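Local coordinates for sulfur oxidation protein soxB (Thermus thermophilus, PDB 2WDD), which acts in the sulfur oxidation pathway as a dimanganese thiosulfohydrolase, hydrolysing a sulfur-sulfur bond of cysteine S-thiosulfonate, at residues P49-A54 and R553-P558; T133-G138 and E165-R170. All blocks are in the same frame, centred on the assembly; numbering follows the deposited sequence. Where two conformers were deposited one is given.

Contact 1 (P49-A54 and R553-P558); sequences PPNLIA and RNYRLP
Asn51 and Tyr555 meet because their first torsions turn them into one another: the amide of Asn51 swings beside its own backbone N (chi1 -55°), while the ring of Tyr555, extended away from its backbone N (chi1 -175°), faces that amide. The side chains cross at about a right angle, yet the two planes are only 17° apart, and Asn51 ND2 sits 3.1 Å above the ring plane of Tyr555, displaced toward the rim. The same amide pairs with the backbone of Arg556 through both its polar atoms. Asn51 OD1 takes the Arg556 N-H on a lone pair at 2.9 Å, nearly straight, and Asn51 ND2 gives a more bent bond of 2.9 Å to Arg556 O. These two bonds, the ring face and Asp375, which takes both Asn51 ND2 and Tyr555 OH, fix the rotation of the amide. A water donates to both Asn51 OD1 and Asn554 O. At the far end Arg553 NH2 reaches Ala54 O at 2.7 Å, with the acceptor in the guanidinium plane, and a second water links Arg553 NE to Ala54 N; Asp479 forms a salt bridge with the same NH2. Apolar contact is modest: Pro50 CG lies 3.8 Å from Pro558 CD, and Ile53 CD1 approaches the edge of the Tyr555 ring. The two irregular segments run roughly antiparallel, paired by amide-to-backbone bonds in place of sheet pairing, and join the loop between strand 29-34 and helix 67-74 to the tail after strand 548-550, whose Val550 touches both Ile53 and Tyr555, while Arg556 forms a salt bridge with Glu68 of helix 67-74.

Contact 2 (T133-G138 and E165-R170); sequences TWTNSG and EWTLGR
Hydrogen bonding centres on Glu165, whose OE2 accepts two successive backbone N-H groups: Thr133 N at 2.7 Å on the syn side and Trp134 N at 3.1 Å on the anti side, well out of the carboxylate plane. OE2 thus joins the loop after strand 124-129 to the one after strand 159-160, while OE1 braces the carboxylate within its own loop by taking the backbone N-H of the manganese ligand His163. Asn136 OD1 bonds the manganese ligand His38, a second-shell link. An alanine in place of Glu165 would probably leave the N-H groups of Thr133 and Trp134 without their shared acceptor and the indole without the CG packed on it. In the apolar part, chi1 of Glu165 (-84°, CG beside the backbone N) sets CG over the Trp134 ring, 3.3 Å above its plane and toward the rim, and the bend at chi2 (68°) turns the carboxylate, steeply inclined to the indole, back toward Thr133 N and Trp134 N. Leu168 CD1 comes to 4.0 Å from Trp134 CE3, and Thr135 CG2 packs against Leu168 CG at 3.9 Å. Trp134 also packs against helices 146-155 and 170-179 and strand 159-160, whose Met160 touches Glu165 as well.

In the fold
The two contacts lie on opposite sides of the chain's centre, their centres 30 Å apart and nearest atoms about 17 Å apart. Contact 2 is buried and joins loops after strands 124-129 and 159-160, neighbours in one sheet, beside the manganese site. Contact 1 is partly buried, away from the annotated sites, and brings a loop near the start of the chain to its C-terminal tail; contact 2 is nested within the span it closes. Both use a side-chain group to satisfy backbone polar atoms, but a neutral amide does so in contact 1, where bridging waters and the guanidinium of Arg553 add to it, whereas in contact 2 a buried carboxylate does so, with its CG packed on an indole.

Contact 1 (P49-A54 and R553-P558)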
# COMPACT_ATOMS: atom_id res chain seq x y z
N PRO A 49 1.71 -10.29 -3.56
CA PRO A 49 2.51 -10.40 -4.78
C PRO A 49 3.10 -11.78 -4.99
O PRO A 49 3.59 -12.40 -4.05
CB PRO A 49 3.67 -9.42 -4.55
CG PRO A 49 3.71 -9.19 -3.06
CD PRO A 49 2.26 -9.30 -2.62
N PRO A 50 3.17 -12.22 -6.25
CA PRO A 50 3.83 -13.50 -6.51
C PRO A 50 5.36 -13.35 -6.39
O PRO A 50 6.06 -14.34 -6.16
CB PRO A 50 3.42 -13.84 -7.95
CG PRO A 50 2.30 -12.93 -8.29
CD PRO A 50 2.37 -11.73 -7.39
N ASN A 51 5.88 -12.13 -6.54
CA ASN A 51 7.33 -11.92 -6.43
C ASN A 51 7.63 -10.63 -5.70
O ASN A 51 6.97 -9.61 -5.92
CB ASN A 51 8.01 -11.82 -7.80
CG ASN A 51 7.73 -13.02 -8.67
OD1 ASN A 51 8.47 -14.01 -8.65
ND2 ASN A 51 6.66 -12.94 -9.45
N LEU A 52 8.65 -10.71 -4.84
CA LEU A 52 9.22 -9.55 -4.15
C LEU A 52 10.73 -9.75 -4.31
O LEU A 52 11.41 -10.27 -3.42
CB LEU A 52 8.81 -9.48 -2.68
CG LEU A 52 7.36 -9.04 -2.42
CD1 LEU A 52 7.04 -9.20 -0.93
CD2 LEU A 52 7.20 -7.57 -2.84
N ILE A 53 11.21 -9.41 -5.50
CA ILE A 53 12.60 -9.62 -5.85
C ILE A 53 13.54 -8.68 -5.12
O ILE A 53 13.27 -7.49 -5.00
CB ILE A 53 12.77 -9.53 -7.37
CG1 ILE A 53 11.93 -10.61 -8.05
CG2 ILE A 53 14.24 -9.58 -7.78
CD1 ILE A 53 11.66 -10.35 -9.53
N ALA A 54 14.65 -9.23 -4.66
CA ALA A 54 15.63 -8.44 -3.93
C ALA A 54 17.02 -8.89 -4.32
O ALA A 54 17.21 -10.01 -4.77
CB ALA A 54 15.45 -8.65 -2.45
N ARG A 553 17.00 -15.86 -10.36
CA ARG A 553 15.78 -16.09 -9.59
C ARG A 553 14.77 -16.85 -10.41
O ARG A 553 14.76 -16.76 -11.63
CB ARG A 553 15.12 -14.75 -9.20
CG ARG A 553 16.02 -13.72 -8.56
CD ARG A 553 16.30 -14.06 -7.11
NE ARG A 553 17.01 -12.95 -6.50
CZ ARG A 553 18.30 -12.69 -6.71
NH1 ARG A 553 19.02 -13.49 -7.48
NH2 ARG A 553 18.86 -11.63 -6.15
N ASN A 554 13.85 -17.53 -9.73
CA ASN A 554 12.74 -18.17 -10.40
C ASN A 554 11.60 -17.16 -10.35
O ASN A 554 11.20 -16.72 -9.27
CB ASN A 554 12.32 -19.42 -9.64
CG ASN A 554 13.23 -20.58 -9.93
OD1 ASN A 554 13.76 -20.70 -11.04
ND2 ASN A 554 13.50 -21.40 -8.92
N TYR A 555 11.09 -16.77 -11.51
CA TYR A 555 10.00 -15.81 -11.56
C TYR A 555 8.69 -16.59 -11.40
O TYR A 555 8.43 -17.52 -12.16
CB TYR A 555 10.02 -15.02 -12.87
CG TYR A 555 8.97 -13.96 -12.86
CD1 TYR A 555 9.16 -12.79 -12.13
CD2 TYR A 555 7.71 -14.21 -13.38
CE1 TYR A 555 8.15 -11.83 -12.03
CE2 TYR A 555 6.69 -13.26 -13.28
CZ TYR A 555 6.92 -12.08 -12.58
OH TYR A 555 5.91 -11.16 -12.43
N ARG A 556 7.91 -16.24 -10.39
CA ARG A 556 6.70 -17.01 -10.09
C ARG A 556 5.41 -16.38 -10.59
O ARG A 556 5.28 -15.16 -10.62
CB ARG A 556 6.57 -17.26 -8.58
CG ARG A 556 7.78 -17.97 -7.97
CD ARG A 556 7.88 -19.40 -8.50
NE ARG A 556 6.65 -20.14 -8.23
CZ ARG A 556 6.38 -20.72 -7.06
NH1 ARG A 556 7.27 -20.68 -6.07
NH2 ARG A 556 5.22 -21.35 -6.89
N LEU A 557 4.43 -17.23 -10.88
CA LEU A 557 3.11 -16.78 -11.28
C LEU A 557 2.05 -17.51 -10.47
O LEU A 557 2.20 -18.68 -10.11
CB LEU A 557 2.87 -17.08 -12.75
CG LEU A 557 3.66 -16.25 -13.76
CD1 LEU A 557 3.45 -16.85 -15.16
CD2 LEU A 557 3.21 -14.79 -13.73
N PRO A 558 0.92 -16.84 -10.25
CA PRO A 558 -0.16 -17.52 -9.53
C PRO A 558 -1.00 -18.34 -10.50
O PRO A 558 -0.81 -18.26 -11.71
CB PRO A 558 -1.02 -16.34 -9.04
CG PRO A 558 -0.86 -15.33 -10.16
CD PRO A 558 0.59 -15.44 -10.57
O HOH W 1 11.30 -14.01 -8.61
O HOH W 2 14.77 -12.16 -5.07

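Contact 2 (T133-G138 and E165-R170)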
# COMPACT_ATOMS: atom_id res chain seq x y z
N THR A 133 -5.09 6.12 3.95
CA THR A 133 -6.44 5.74 4.27
C THR A 133 -7.47 6.47 3.42
O THR A 133 -8.44 5.87 2.97
CB THR A 133 -6.72 6.06 5.76
OG1 THR A 133 -5.68 5.51 6.57
CG2 THR A 133 -8.08 5.51 6.20
N TRP A 134 -7.30 7.77 3.29
CA TRP A 134 -8.31 8.64 2.71
C TRP A 134 -8.54 8.61 1.22
O TRP A 134 -9.54 9.16 0.73
CB TRP A 134 -8.01 10.10 3.06
CG TRP A 134 -8.03 10.43 4.53
CD1 TRP A 134 -8.49 9.65 5.56
CD2 TRP A 134 -7.67 11.68 5.10
NE1 TRP A 134 -8.39 10.33 6.75
CE2 TRP A 134 -7.89 11.59 6.50
CE3 TRP A 134 -7.12 12.86 4.59
CZ2 TRP A 134 -7.58 12.62 7.37
CZ3 TRP A 134 -6.82 13.90 5.46
CH2 TRP A 134 -7.06 13.77 6.84
N THR A 135 -7.58 8.04 0.49
CA THR A 135 -7.57 8.12 -0.95
C THR A 135 -7.70 6.81 -1.69
O THR A 135 -7.67 5.73 -1.09
CB THR A 135 -6.24 8.81 -1.38
OG1 THR A 135 -5.14 8.12 -0.77
CG2 THR A 135 -6.22 10.26 -0.90
N ASN A 136 -7.81 6.93 -3.01
CA ASN A 136 -7.75 5.79 -3.93
C ASN A 136 -8.91 4.80 -3.94
O ASN A 136 -8.71 3.59 -3.97
CB ASN A 136 -6.41 5.07 -3.78
CG ASN A 136 -5.26 6.04 -3.62
OD1 ASN A 136 -4.57 6.04 -2.60
ND2 ASN A 136 -5.07 6.90 -4.61
N SER A 137 -10.13 5.33 -3.98
CA SER A 137 -11.30 4.48 -4.05
C SER A 137 -12.44 5.31 -4.59
O SER A 137 -12.34 6.52 -4.66
CB SER A 137 -11.68 3.94 -2.66
OG SER A 137 -12.26 4.97 -1.87
N GLY A 138 -13.52 4.64 -4.99
CA GLY A 138 -14.68 5.35 -5.49
C GLY A 138 -15.24 6.28 -4.43
O GLY A 138 -15.45 7.47 -4.69
N GLU A 165 -2.65 10.83 1.55
CA GLU A 165 -3.60 11.84 1.99
C GLU A 165 -3.27 13.17 1.32
O GLU A 165 -4.17 13.93 0.93
CB GLU A 165 -3.43 12.02 3.50
CG GLU A 165 -4.21 11.02 4.35
CD GLU A 165 -3.71 9.58 4.26
OE1 GLU A 165 -2.49 9.36 4.05
OE2 GLU A 165 -4.56 8.68 4.48
N TRP A 166 -1.99 13.46 1.21
CA TRP A 166 -1.56 14.74 0.65
C TRP A 166 -1.89 14.96 -0.81
O TRP A 166 -1.75 16.08 -1.30
CB TRP A 166 -0.09 14.98 0.93
CG TRP A 166 0.15 15.08 2.41
CD1 TRP A 166 0.54 14.06 3.24
CD2 TRP A 166 -0.14 16.20 3.25
NE1 TRP A 166 0.54 14.49 4.55
CE2 TRP A 166 0.12 15.80 4.58
CE3 TRP A 166 -0.59 17.50 3.02
CZ2 TRP A 166 -0.01 16.67 5.67
CZ3 TRP A 166 -0.75 18.35 4.10
CH2 TRP A 166 -0.45 17.94 5.41
N THR A 167 -2.32 13.91 -1.52
CA THR A 167 -2.67 14.08 -2.93
C THR A 167 -4.04 14.75 -3.06
O THR A 167 -4.50 15.02 -4.17
CB THR A 167 -2.57 12.77 -3.74
OG1 THR A 167 -3.52 11.82 -3.27
CG2 THR A 167 -1.16 12.20 -3.67
N LEU A 168 -4.66 15.04 -1.92
CA LEU A 168 -5.91 15.79 -1.92
C LEU A 168 -5.57 17.28 -1.90
O LEU A 168 -6.45 18.12 -2.09
CB LEU A 168 -6.75 15.46 -0.68
CG LEU A 168 -7.31 14.03 -0.63
CD1 LEU A 168 -7.91 13.75 0.74
CD2 LEU A 168 -8.34 13.81 -1.73
N GLY A 169 -4.31 17.59 -1.65
CA GLY A 169 -3.83 18.96 -1.54
C GLY A 169 -3.82 19.42 -0.09
O GLY A 169 -4.65 18.97 0.70
N ARG A 170 -2.89 20.31 0.26
CA ARG A 170 -2.78 20.78 1.63
C ARG A 170 -4.07 21.37 2.18
O ARG A 170 -4.45 21.10 3.32
CB ARG A 170 -1.61 21.75 1.80
CG ARG A 170 -1.30 22.10 3.25
CD ARG A 170 -0.43 23.35 3.32
NE ARG A 170 -0.16 23.75 4.70
CZ ARG A 170 0.94 24.39 5.08
NH1 ARG A 170 1.10 24.73 6.35
NH2 ARG A 170 1.87 24.69 4.19
O HOH W 3 -4.70 10.10 -5.16